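Local coordinates for protein HpcH/HpaI aldolase (Desulfitobacterium hafniense, PDB 3QZ6) that belongs to the HpcH/HpaI aldolase family and folds as a TIM barrel, a closed ring of eight parallel strands wrapped by helices, at residues 151-156 and 180-185. Numbering follows the deposited sequence.
Sequences EHVKAV and NDLGII
H152 and D181 bring their backbones together, CA to CA 5.8 Å, where the start of helix 153-157 meets the end of helix 175-181. H152 holds the N-cap position, and its O accepts a bond from V156 N. The carboxylate of D181 reaches across to this helix start: V153 N donates to D181 OD2 at 2.7 Å, with an N-H...O angle of 157°, through the lone pair turned away from OD1. With CG anti to the backbone N (chi1 -154°), the D181 carboxylate is placed at the first turn, and D181 CB passes E151 O at 3.8 Å. D181 OD2 also accepts a bond from a water at 2.6 Å, and that water accepts the next backbone N-H, its oxygen 3.0 Å from K154 N. One carboxylate oxygen thus serves two successive amides of the first turn, one directly and one through water; the helix N-terminus probably favours the negative charge there. D181 OD2 also lies against H152 CA, and is 3.5 Å from V153 CG2. V153 CG2, beside its own backbone N, meets L182 CD2 at 3.7 Å, the two side chains crossing at about a right angle. After L182 the chain turns at G183, which has positive phi and closes a Schellman motif, its N bonded to N180 O. This surface contact links the helices following barrel strands 145-150 and 170-173. Helix 191-207 packs alongside, touching L182 through V193 and V156 through C196, K199 and V200, while A155 and V156 lean on I150 of strand 145-150.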
ATOM      1  N   GLU A 151      -1.936   6.728 -26.927  1.00 23.76           N
ATOM      2  CA  GLU A 151      -0.831   5.772 -26.878  1.00 25.02           C
ATOM      3  C   GLU A 151      -0.332   5.343 -28.257  1.00 24.36           C
ATOM      4  O   GLU A 151       0.521   4.466 -28.352  1.00 26.61           O
ATOM      5  CB  GLU A 151      -1.267   4.500 -26.139  1.00 29.88           C
ATOM      6  CG  GLU A 151      -1.823   4.713 -24.761  1.00 34.40           C
ATOM      7  CD  GLU A 151      -2.069   3.391 -24.042  1.00 43.81           C
ATOM      8  OE1 GLU A 151      -2.820   2.541 -24.588  1.00 36.30           O
ATOM      9  OE2 GLU A 151      -1.497   3.198 -22.942  1.00 50.94           O
ATOM     10  N   HIS A 152      -0.871   5.933 -29.318  1.00 21.84           N
ATOM     11  CA  HIS A 152      -0.538   5.496 -30.675  1.00 27.02           C
ATOM     12  C   HIS A 152      -0.131   6.678 -31.535  1.00 27.69           C
ATOM     13  O   HIS A 152      -0.714   7.756 -31.438  1.00 26.60           O
ATOM     14  CB  HIS A 152      -1.728   4.785 -31.338  1.00 27.08           C
ATOM     15  CG  HIS A 152      -2.179   3.547 -30.626  1.00 33.73           C
ATOM     16  ND1 HIS A 152      -3.067   3.576 -29.574  1.00 32.46           N
ATOM     17  CD2 HIS A 152      -1.877   2.242 -30.828  1.00 38.47           C
ATOM     18  CE1 HIS A 152      -3.284   2.343 -29.147  1.00 38.12           C
ATOM     19  NE2 HIS A 152      -2.576   1.514 -29.892  1.00 40.00           N
ATOM     20  N   VAL A 153       0.869   6.471 -32.383  1.00 24.71           N
ATOM     21  CA  VAL A 153       1.283   7.491 -33.344  1.00 26.36           C
ATOM     22  C   VAL A 153       0.114   7.923 -34.224  1.00 29.79           C
ATOM     23  O   VAL A 153      -0.032   9.097 -34.558  1.00 33.52           O
ATOM     24  CB  VAL A 153       2.434   6.977 -34.222  1.00 31.11           C
ATOM     25  CG1 VAL A 153       2.790   8.000 -35.304  1.00 35.73           C
ATOM     26  CG2 VAL A 153       3.640   6.656 -33.355  1.00 30.16           C
ATOM     27  N   LYS A 154      -0.723   6.962 -34.591  1.00 32.14           N
ATOM     28  CA  LYS A 154      -1.886   7.232 -35.429  1.00 39.34           C
ATOM     29  C   LYS A 154      -2.874   8.171 -34.729  1.00 33.37           C
ATOM     30  O   LYS A 154      -3.499   9.028 -35.366  1.00 29.56           O
ATOM     31  CB  LYS A 154      -2.556   5.908 -35.804  1.00 51.26           C
ATOM     32  CG  LYS A 154      -4.007   5.994 -36.234  1.00 65.26           C
ATOM     33  CD  LYS A 154      -4.649   4.611 -36.132  1.00 75.85           C
ATOM     34  CE  LYS A 154      -6.069   4.580 -36.685  1.00 80.70           C
ATOM     35  NZ  LYS A 154      -6.653   3.204 -36.613  1.00 81.53           N
ATOM     36  N   ALA A 155      -3.013   8.012 -33.417  1.00 22.21           N
ATOM     37  CA  ALA A 155      -3.900   8.879 -32.649  1.00 25.25           C
ATOM     38  C   ALA A 155      -3.335  10.293 -32.609  1.00 26.91           C
ATOM     39  O   ALA A 155      -4.071  11.276 -32.720  1.00 28.04           O
ATOM     40  CB  ALA A 155      -4.100   8.334 -31.224  1.00 23.90           C
ATOM     41  N   VAL A 156      -2.022  10.395 -32.447  1.00 25.74           N
ATOM     42  CA  VAL A 156      -1.367  11.697 -32.473  1.00 28.95           C
ATOM     43  C   VAL A 156      -1.621  12.405 -33.808  1.00 31.91           C
ATOM     44  O   VAL A 156      -1.942  13.597 -33.848  1.00 28.67           O
ATOM     45  CB  VAL A 156       0.141  11.555 -32.235  1.00 26.70           C
ATOM     46  CG1 VAL A 156       0.835  12.895 -32.402  1.00 29.56           C
ATOM     47  CG2 VAL A 156       0.390  10.996 -30.843  1.00 28.55           C
ATOM     48  N   ASN A 180       6.371   2.331 -27.237  1.00 25.97           N
ATOM     49  CA  ASN A 180       6.348   1.072 -27.966  1.00 26.22           C
ATOM     50  C   ASN A 180       5.916   1.292 -29.404  1.00 30.11           C
ATOM     51  O   ASN A 180       6.505   0.727 -30.327  1.00 27.10           O
ATOM     52  CB  ASN A 180       5.436   0.034 -27.300  1.00 21.98           C
ATOM     53  CG  ASN A 180       5.650  -1.374 -27.862  1.00 29.19           C
ATOM     54  OD1 ASN A 180       6.724  -1.696 -28.384  1.00 27.61           O
ATOM     55  ND2 ASN A 180       4.635  -2.217 -27.746  1.00 25.40           N
ATOM     56  N   ASP A 181       4.892   2.120 -29.594  1.00 29.91           N
ATOM     57  CA  ASP A 181       4.386   2.378 -30.936  1.00 30.92           C
ATOM     58  C   ASP A 181       5.417   3.131 -31.778  1.00 34.36           C
ATOM     59  O   ASP A 181       5.398   3.046 -33.002  1.00 29.49           O
ATOM     60  CB  ASP A 181       3.066   3.153 -30.902  1.00 30.40           C
ATOM     61  CG  ASP A 181       2.212   2.905 -32.141  1.00 34.38           C
ATOM     62  OD1 ASP A 181       2.110   1.737 -32.573  1.00 32.67           O
ATOM     63  OD2 ASP A 181       1.642   3.869 -32.690  1.00 29.81           O
ATOM     64  N   LEU A 182       6.308   3.870 -31.121  1.00 29.20           N
ATOM     65  CA  LEU A 182       7.380   4.582 -31.819  1.00 31.05           C
ATOM     66  C   LEU A 182       8.578   3.675 -32.089  1.00 34.71           C
ATOM     67  O   LEU A 182       9.589   4.114 -32.637  1.00 34.47           O
ATOM     68  CB  LEU A 182       7.829   5.799 -31.008  1.00 28.16           C
ATOM     69  CG  LEU A 182       6.852   6.976 -31.018  1.00 29.55           C
ATOM     70  CD1 LEU A 182       7.069   7.859 -29.801  1.00 27.31           C
ATOM     71  CD2 LEU A 182       6.975   7.780 -32.333  1.00 27.96           C
ATOM     72  N   GLY A 183       8.466   2.412 -31.687  1.00 35.76           N
ATOM     73  CA  GLY A 183       9.540   1.456 -31.883  1.00 33.55           C
ATOM     74  C   GLY A 183      10.663   1.587 -30.869  1.00 35.72           C
ATOM     75  O   GLY A 183      11.709   0.971 -31.029  1.00 35.38           O
ATOM     76  N   ILE A 184      10.447   2.381 -29.822  1.00 28.21           N
ATOM     77  CA  ILE A 184      11.449   2.565 -28.776  1.00 25.59           C
ATOM     78  C   ILE A 184      10.852   2.277 -27.390  1.00 29.63           C
ATOM     79  O   ILE A 184      10.936   3.094 -26.477  1.00 29.45           O
ATOM     80  CB  ILE A 184      12.011   3.992 -28.799  1.00 28.75           C
ATOM     81  CG1 ILE A 184      10.868   5.003 -28.904  1.00 28.70           C
ATOM     82  CG2 ILE A 184      12.950   4.177 -29.993  1.00 31.94           C
ATOM     83  CD1 ILE A 184      11.298   6.447 -28.737  1.00 25.62           C
ATOM     84  N   ILE A 185      10.245   1.106 -27.243  1.00 30.37           N
ATOM     85  CA  ILE A 185       9.521   0.785 -26.024  1.00 30.60           C
ATOM     86  C   ILE A 185      10.374   1.022 -24.781  1.00 29.79           C
ATOM     87  O   ILE A 185      11.520   0.578 -24.705  1.00 27.83           O
ATOM     88  CB  ILE A 185       8.985  -0.665 -26.048  1.00 27.64           C
ATOM     89  CG1 ILE A 185       8.235  -0.979 -24.752  1.00 25.67           C
ATOM     90  CG2 ILE A 185      10.121  -1.659 -26.260  1.00 27.44           C
ATOM     91  CD1 ILE A 185       7.528  -2.331 -24.771  1.00 22.74           C
TER
HETATM   92  O   HOH W   1      -0.111   3.989 -34.588  1.00 29.66           O